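Local coordinates for Aureochrome1-like protein (Ochromonas danica, PDB 6I20), which probably acts as a blue-light receptor of the aureochrome type, holding flavin mononucleotide as chromophore in a light-sensing PAS (LOV) domain, at residues Leu84-Arg87 and Ser91-Trp94; Pro26-Val31 and Val110-Val115. One frame throughout, in Å; residues are numbered along the deposited sequence.

Contact 1 of 2, residues Leu84-Arg87 and Ser91-Trp94; sequences LNYR and STFW. With FMN (flavin mononucleotide), chain E.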
loop_
_atom_site.group_PDB
_atom_site.type_symbol
_atom_site.label_atom_id
_atom_site.label_comp_id
_atom_site.label_asym_id
_atom_site.label_seq_id
_atom_site.Cartn_x
_atom_site.Cartn_y
_atom_site.Cartn_z
ATOM N N LEU A 84 9.153 7.329 2.166
ATOM C CA LEU A 84 10.273 6.648 1.541
ATOM C C LEU A 84 10.166 5.148 1.751
ATOM O O LEU A 84 9.955 4.696 2.877
ATOM C CB LEU A 84 11.576 7.185 2.127
ATOM C CG LEU A 84 12.824 6.817 1.320
ATOM C CD1 LEU A 84 12.917 7.631 0.031
ATOM C CD2 LEU A 84 14.093 6.996 2.161
ATOM N N ASN A 85 10.301 4.402 0.671
ATOM C CA ASN A 85 10.269 2.949 0.733
ATOM C C ASN A 85 11.536 2.398 0.064
ATOM O O ASN A 85 12.291 3.096 -0.603
ATOM C CB ASN A 85 9.030 2.381 0.026
ATOM C CG ASN A 85 7.769 2.344 0.859
ATOM O OD1 ASN A 85 6.737 1.894 0.301
ATOM N ND2 ASN A 85 7.786 2.684 2.143
ATOM N N TYR A 86 11.753 1.116 0.336
ATOM C CA TYR A 86 12.967 0.381 -0.021
ATOM C C TYR A 86 12.604 -0.843 -0.867
ATOM O O TYR A 86 11.704 -1.624 -0.507
ATOM C CB TYR A 86 13.675 -0.133 1.244
ATOM C CG TYR A 86 14.319 0.959 2.070
ATOM C CD1 TYR A 86 13.552 1.820 2.841
ATOM C CD2 TYR A 86 15.702 1.111 2.099
ATOM C CE1 TYR A 86 14.126 2.816 3.594
ATOM C CE2 TYR A 86 16.282 2.093 2.879
ATOM C CZ TYR A 86 15.475 2.961 3.612
ATOM O OH TYR A 86 15.990 4.013 4.385
ATOM N N ARG A 87 13.328 -1.019 -1.973
ATOM C CA ARG A 87 13.190 -2.217 -2.800
ATOM C C ARG A 87 13.986 -3.359 -2.171
ATOM O O ARG A 87 14.794 -3.161 -1.252
ATOM C CB ARG A 87 13.715 -1.952 -4.206
ATOM C CG ARG A 87 12.978 -0.821 -4.910
ATOM C CD ARG A 87 13.300 -0.821 -6.396
ATOM N NE ARG A 87 12.632 0.263 -7.123
ATOM C CZ ARG A 87 13.061 1.521 -7.151
ATOM N NH1 ARG A 87 14.169 1.871 -6.489
ATOM N NH2 ARG A 87 12.397 2.437 -7.841
ATOM N N SER A 91 17.609 -0.197 -2.767
ATOM C CA SER A 91 17.426 1.111 -3.372
ATOM C C SER A 91 16.114 1.708 -2.842
ATOM O O SER A 91 15.195 0.973 -2.478
ATOM C CB SER A 91 17.418 1.017 -4.908
ATOM O OG SER A 91 16.349 0.244 -5.428
ATOM N N THR A 92 16.055 3.031 -2.827
ATOM C CA THR A 92 14.901 3.728 -2.272
ATOM C C THR A 92 14.100 4.445 -3.325
ATOM O O THR A 92 14.611 4.779 -4.395
ATOM C CB THR A 92 15.287 4.717 -1.177
ATOM O OG1 THR A 92 16.199 5.690 -1.680
ATOM C CG2 THR A 92 15.955 3.977 0.004
ATOM N N PHE A 93 12.838 4.679 -2.992
ATOM C CA PHE A 93 11.947 5.452 -3.841
ATOM C C PHE A 93 10.926 6.121 -2.962
ATOM O O PHE A 93 10.594 5.621 -1.896
ATOM C CB PHE A 93 11.283 4.576 -4.908
ATOM C CG PHE A 93 10.360 3.514 -4.390
ATOM C CD1 PHE A 93 10.862 2.291 -3.957
ATOM C CD2 PHE A 93 8.979 3.700 -4.333
ATOM C CE1 PHE A 93 10.031 1.281 -3.486
ATOM C CE2 PHE A 93 8.149 2.686 -3.873
ATOM C CZ PHE A 93 8.667 1.484 -3.446
ATOM N N TRP A 94 10.393 7.238 -3.452
ATOM C CA TRP A 94 9.267 7.896 -2.776
ATOM C C TRP A 94 7.970 7.288 -3.284
ATOM O O TRP A 94 7.775 7.167 -4.496
ATOM C CB TRP A 94 9.287 9.404 -3.007
ATOM C CG TRP A 94 10.388 10.076 -2.261
ATOM C CD1 TRP A 94 11.645 10.368 -2.716
ATOM C CD2 TRP A 94 10.356 10.456 -0.894
ATOM N NE1 TRP A 94 12.382 10.953 -1.715
ATOM C CE2 TRP A 94 11.618 11.017 -0.585
ATOM C CE3 TRP A 94 9.389 10.386 0.103
ATOM C CZ2 TRP A 94 11.908 11.520 0.669
ATOM C CZ3 TRP A 94 9.652 10.917 1.317
ATOM C CH2 TRP A 94 10.903 11.481 1.597
HETATM N N1 FMN E . 3.477 0.723 4.005
HETATM C C2 FMN E . 4.467 1.120 3.176
HETATM O O2 FMN E . 5.496 1.622 3.683
HETATM N N3 FMN E . 4.409 0.984 1.828
HETATM C C4 FMN E . 3.316 0.452 1.202
HETATM O O4 FMN E . 3.271 0.407 -0.056
HETATM C C4A FMN E . 2.257 -0.015 2.032
HETATM N N5 FMN E . 1.143 -0.582 1.468
HETATM C C5A FMN E . 0.127 -0.929 2.294
HETATM C C6 FMN E . -1.048 -1.495 1.755
HETATM C C7 FMN E . -2.095 -1.861 2.535
HETATM C C7M FMN E . -3.380 -2.446 1.906
HETATM C C8 FMN E . -2.037 -1.688 3.960
HETATM C C8M FMN E . -3.189 -2.073 4.831
HETATM C C9 FMN E . -0.904 -1.143 4.512
HETATM C C9A FMN E . 0.170 -0.735 3.733
HETATM N N10 FMN E . 1.363 -0.230 4.312
HETATM C C10 FMN E . 2.357 0.183 3.473
HETATM C "C1'" FMN E . 1.440 0.079 5.734
HETATM C "C2'" FMN E . 1.945 -1.048 6.641
HETATM O "O2'" FMN E . 1.458 -2.297 6.127
HETATM C "C3'" FMN E . 1.408 -0.840 8.049
HETATM O "O3'" FMN E . -0.025 -0.724 8.058
HETATM C "C4'" FMN E . 1.992 0.346 8.782
HETATM O "O4'" FMN E . 3.425 0.239 8.730
HETATM C "C5'" FMN E . 1.552 0.337 10.285
HETATM O "O5'" FMN E . 1.529 -1.036 10.801
HETATM P P FMN E . 1.718 -1.216 12.392
HETATM O O1P FMN E . 1.745 -2.673 12.643
HETATM O O2P FMN E . 2.978 -0.538 12.741
HETATM O O3P FMN E . 0.499 -0.511 12.974
HETATM O O HOH W 1 13.970 4.943 -7.619
#

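Contact 2 of 2, residues Pro26-Val31 and Val110-Val115; sequences PDNPIV and VNYLGV. With FMN (flavin mononucleotide), chain E.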
loop_
_atom_site.group_PDB
_atom_site.type_symbol
_atom_site.label_atom_id
_atom_site.label_comp_id
_atom_site.label_asym_id
_atom_site.label_seq_id
_atom_site.Cartn_x
_atom_site.Cartn_y
_atom_site.Cartn_z
ATOM N N PRO A 26 -3.772 -12.611 11.246
ATOM C CA PRO A 26 -2.817 -11.887 12.065
ATOM C C PRO A 26 -1.836 -11.025 11.276
ATOM O O PRO A 26 -1.279 -11.458 10.264
ATOM C CB PRO A 26 -2.045 -12.983 12.782
ATOM C CG PRO A 26 -2.849 -14.209 12.623
ATOM C CD PRO A 26 -3.951 -14.004 11.658
ATOM N N ASP A 27 -1.695 -9.796 11.756
ATOM C CA ASP A 27 -0.831 -8.793 11.212
ATOM C C ASP A 27 -1.224 -8.231 9.857
ATOM O O ASP A 27 -0.409 -7.622 9.187
ATOM C CB ASP A 27 0.637 -9.275 11.165
ATOM C CG ASP A 27 1.622 -8.127 11.310
ATOM O OD1 ASP A 27 1.237 -7.032 11.794
ATOM O OD2 ASP A 27 2.817 -8.308 10.918
ATOM N N ASN A 28 -2.490 -8.386 9.493
ATOM C CA ASN A 28 -3.035 -7.728 8.311
ATOM C C ASN A 28 -2.157 -7.879 7.069
ATOM O O ASN A 28 -1.734 -6.876 6.435
ATOM C CB ASN A 28 -3.271 -6.234 8.627
ATOM C CG ASN A 28 -4.070 -5.501 7.571
ATOM O OD1 ASN A 28 -4.872 -6.091 6.839
ATOM N ND2 ASN A 28 -3.842 -4.208 7.484
ATOM N N PRO A 29 -1.890 -9.138 6.690
ATOM C CA PRO A 29 -0.970 -9.385 5.594
ATOM C C PRO A 29 -1.584 -9.220 4.208
ATOM O O PRO A 29 -2.815 -9.270 4.029
ATOM C CB PRO A 29 -0.612 -10.827 5.798
ATOM C CG PRO A 29 -1.872 -11.436 6.309
ATOM C CD PRO A 29 -2.390 -10.388 7.250
ATOM N N ILE A 30 -0.704 -9.118 3.245
ATOM C CA ILE A 30 -1.051 -9.078 1.835
ATOM C C ILE A 30 -1.623 -10.443 1.419
ATOM O O ILE A 30 -1.014 -11.495 1.657
ATOM C CB ILE A 30 0.168 -8.753 0.980
ATOM C CG1 ILE A 30 0.744 -7.387 1.278
ATOM C CG2 ILE A 30 -0.125 -8.895 -0.506
ATOM C CD1 ILE A 30 2.159 -7.238 0.707
ATOM N N VAL A 31 -2.791 -10.409 0.753
ATOM C CA VAL A 31 -3.440 -11.594 0.183
ATOM C C VAL A 31 -3.487 -11.528 -1.367
ATOM O O VAL A 31 -3.838 -12.544 -1.991
ATOM C CB VAL A 31 -4.848 -11.892 0.747
ATOM C CG1 VAL A 31 -4.767 -12.292 2.213
ATOM C CG2 VAL A 31 -5.781 -10.711 0.518
ATOM N N VAL A 110 -13.813 -5.617 4.867
ATOM C CA VAL A 110 -13.446 -6.986 4.541
ATOM C C VAL A 110 -11.979 -7.039 4.160
ATOM O O VAL A 110 -11.259 -7.992 4.520
ATOM C CB VAL A 110 -14.339 -7.566 3.412
ATOM C CG1 VAL A 110 -13.962 -9.000 3.092
ATOM C CG2 VAL A 110 -15.788 -7.566 3.857
ATOM N N ASN A 111 -11.495 -6.069 3.431
ATOM C CA ASN A 111 -10.107 -6.025 2.980
ATOM C C ASN A 111 -9.653 -4.574 2.960
ATOM O O ASN A 111 -10.486 -3.647 2.983
ATOM C CB ASN A 111 -9.926 -6.621 1.566
ATOM C CG ASN A 111 -10.136 -8.119 1.506
ATOM O OD1 ASN A 111 -11.167 -8.597 0.994
ATOM N ND2 ASN A 111 -9.163 -8.898 1.986
ATOM N N TYR A 112 -8.334 -4.353 2.873
ATOM C CA TYR A 112 -7.820 -3.043 2.524
ATOM C C TYR A 112 -7.120 -3.080 1.184
ATOM O O TYR A 112 -6.479 -4.080 0.833
ATOM C CB TYR A 112 -6.814 -2.535 3.573
ATOM C CG TYR A 112 -7.451 -2.254 4.901
ATOM C CD1 TYR A 112 -8.151 -1.089 5.127
ATOM C CD2 TYR A 112 -7.323 -3.132 5.957
ATOM C CE1 TYR A 112 -8.754 -0.844 6.345
ATOM C CE2 TYR A 112 -7.921 -2.878 7.180
ATOM C CZ TYR A 112 -8.648 -1.751 7.378
ATOM O OH TYR A 112 -9.244 -1.525 8.611
ATOM N N LEU A 113 -7.280 -1.988 0.436
ATOM C CA LEU A 113 -6.602 -1.770 -0.811
ATOM C C LEU A 113 -5.488 -0.775 -0.576
ATOM O O LEU A 113 -5.720 0.260 0.045
ATOM C CB LEU A 113 -7.597 -1.171 -1.825
ATOM C CG LEU A 113 -7.031 -0.690 -3.153
ATOM C CD1 LEU A 113 -6.464 -1.848 -3.932
ATOM C CD2 LEU A 113 -8.118 0.036 -3.941
ATOM N N GLY A 114 -4.304 -1.060 -1.121
ATOM C CA GLY A 114 -3.221 -0.087 -1.100
ATOM C C GLY A 114 -2.680 0.080 -2.494
ATOM O O GLY A 114 -2.391 -0.903 -3.174
ATOM N N VAL A 115 -2.617 1.320 -2.958
ATOM C CA VAL A 115 -2.134 1.638 -4.294
ATOM C C VAL A 115 -0.884 2.489 -4.181
ATOM O O VAL A 115 -0.915 3.541 -3.528
ATOM C CB VAL A 115 -3.224 2.388 -5.119
ATOM C CG1 VAL A 115 -2.685 2.759 -6.507
ATOM C CG2 VAL A 115 -4.526 1.572 -5.185
HETATM N N1 FMN E . 3.477 0.723 4.005
HETATM C C2 FMN E . 4.467 1.120 3.176
HETATM O O2 FMN E . 5.496 1.622 3.683
HETATM N N3 FMN E . 4.409 0.984 1.828
HETATM C C4 FMN E . 3.316 0.452 1.202
HETATM O O4 FMN E . 3.271 0.407 -0.056
HETATM C C4A FMN E . 2.257 -0.015 2.032
HETATM N N5 FMN E . 1.143 -0.582 1.468
HETATM C C5A FMN E . 0.127 -0.929 2.294
HETATM C C6 FMN E . -1.048 -1.495 1.755
HETATM C C7 FMN E . -2.095 -1.861 2.535
HETATM C C7M FMN E . -3.380 -2.446 1.906
HETATM C C8 FMN E . -2.037 -1.688 3.960
HETATM C C8M FMN E . -3.189 -2.073 4.831
HETATM C C9 FMN E . -0.904 -1.143 4.512
HETATM C C9A FMN E . 0.170 -0.735 3.733
HETATM N N10 FMN E . 1.363 -0.230 4.312
HETATM C C10 FMN E . 2.357 0.183 3.473
HETATM C "C1'" FMN E . 1.440 0.079 5.734
HETATM C "C2'" FMN E . 1.945 -1.048 6.641
HETATM O "O2'" FMN E . 1.458 -2.297 6.127
HETATM C "C3'" FMN E . 1.408 -0.840 8.049
HETATM O "O3'" FMN E . -0.025 -0.724 8.058
HETATM C "C4'" FMN E . 1.992 0.346 8.782
HETATM O "O4'" FMN E . 3.425 0.239 8.730
HETATM C "C5'" FMN E . 1.552 0.337 10.285
HETATM O "O5'" FMN E . 1.529 -1.036 10.801
HETATM P P FMN E . 1.718 -1.216 12.392
HETATM O O1P FMN E . 1.745 -2.673 12.643
HETATM O O2P FMN E . 2.978 -0.538 12.741
HETATM O O3P FMN E . 0.499 -0.511 12.974
#

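Contact 1 of 2, residues Leu84-Arg87 and Ser91-Trp94
Asn85 CB lies over one face of the Phe93 ring, displaced toward the rim, in a CH-pi contact that places CB 4.0 Å from the ring centroid. On the other face of the sheet, Thr92 CG2 sits over the Tyr86 ring, 3.6 Å from its centroid, the two side chains running alongside each other. There too Leu84 CD1 rests over the Trp94 indole, 3.8 Å from the centroid of its five-membered ring; with CG turned away from the backbone N and beside the carbonyl carbon (chi1 -165°), the leucine can lay a methyl on the indole. Phe93 CD1 stands over the centre of the Arg87 guanidinium, but the two planes are 39° apart, an oblique crossing rather than a stack. At the edge of that group, Arg87 NH1 donates to Ser91 OG at 2.9 Å, and NH2 reaches a water that donates in turn to Thr92 O. Ser91 OG is also hydrogen-bonded to Asp89 in the turn. With an alanine in place of Arg87, Phe93 CD1 would probably lose the guanidinium it packs against, and the water link to Thr92 O would be broken. In the backbone, Asn85 and Phe93 form the antiparallel hydrogen-bonded pair, with Asn85 N to Phe93 O at 2.9 Å, and Arg87 N to Ser91 O closes the hairpin end. The Asn85 amide pairs with the flavin: Asn85 OD1 accepts from FMN N3 at 2.9 Å, nearly straight at 177°, and Asn85 ND2 donates to FMN O2 at 3.0 Å. ND2 also gives to Leu84 O, from above its carbonyl plane, while OD1 is bonded to Asn95 ND2. With donor and acceptor ends both engaged, the buried amide can hardly flip, and its pattern complements the N3-H and O2 of the flavin pyrimidine edge.

Contact 2 of 2, residues Pro26-Val31 and Val110-Val115
Asn28 meets Tyr112 at about a right angle, Asn28 OD1 lying at the edge of the phenol ring, near its plane, 3.9 Å from Tyr112 CD2. The amide and ring planes are 71° apart, so the two flat groups do not stack. Asn28 CG swings opposite the backbone N (chi1 -169°), which carries the amide across to the tyrosine; OD1 is hydrogen-bonded to Ser21 OG, and Asn28 ND2 lies 3.5 Å from the flavin methyl FMN C8M. The backbone sets Tyr112 CB against both flavin methyls, 3.8 Å from FMN C7M, while chi1 (-67°, CG anti to the carbonyl carbon) aims the ring so that CD2 comes to Asn28. At the other touching pair, Val31 CG2 brushes Asn111 ND2 at 4.1 Å, a loose touch; ND2 donates to Ser21 O and OD1 is bonded to Tyr5 OH. Gly114 passes close to the flavin, its N 3.5 Å from FMN C7M, where a beta carbon would collide with FMN C6. Strand 109-119 carries a classic beta bulge, Val110 and Asn111 together opposite Leu102. The whole is the dimethylbenzene end of a flavin pocket, walled by a strand of the antiparallel PAS sheet and the loop leading into edge strand 30-33, as in LOV domains.

From the N terminus the chain passes helix 6-13 and strand 18-21 before 26-31, which leads into one outermost strand of the sheet, then runs through helices 35-41, 45-48 and 63-75 to strand 79-86 at the opposite border. Contact 1 closes a short loop there, three residues joining its segments into a hairpin. Strand 92-103 then passes to its neighbour 109-119, where 110-115 returns to 26-31 and contact 2 closes the long loop, enclosing contact 1 entirely. The two do not touch: their centres are about 20 Å apart, on opposite sides of the chain's centre. FMN spans the gap, its pyrimidine edge at contact 1 and its methyl groups at contact 2.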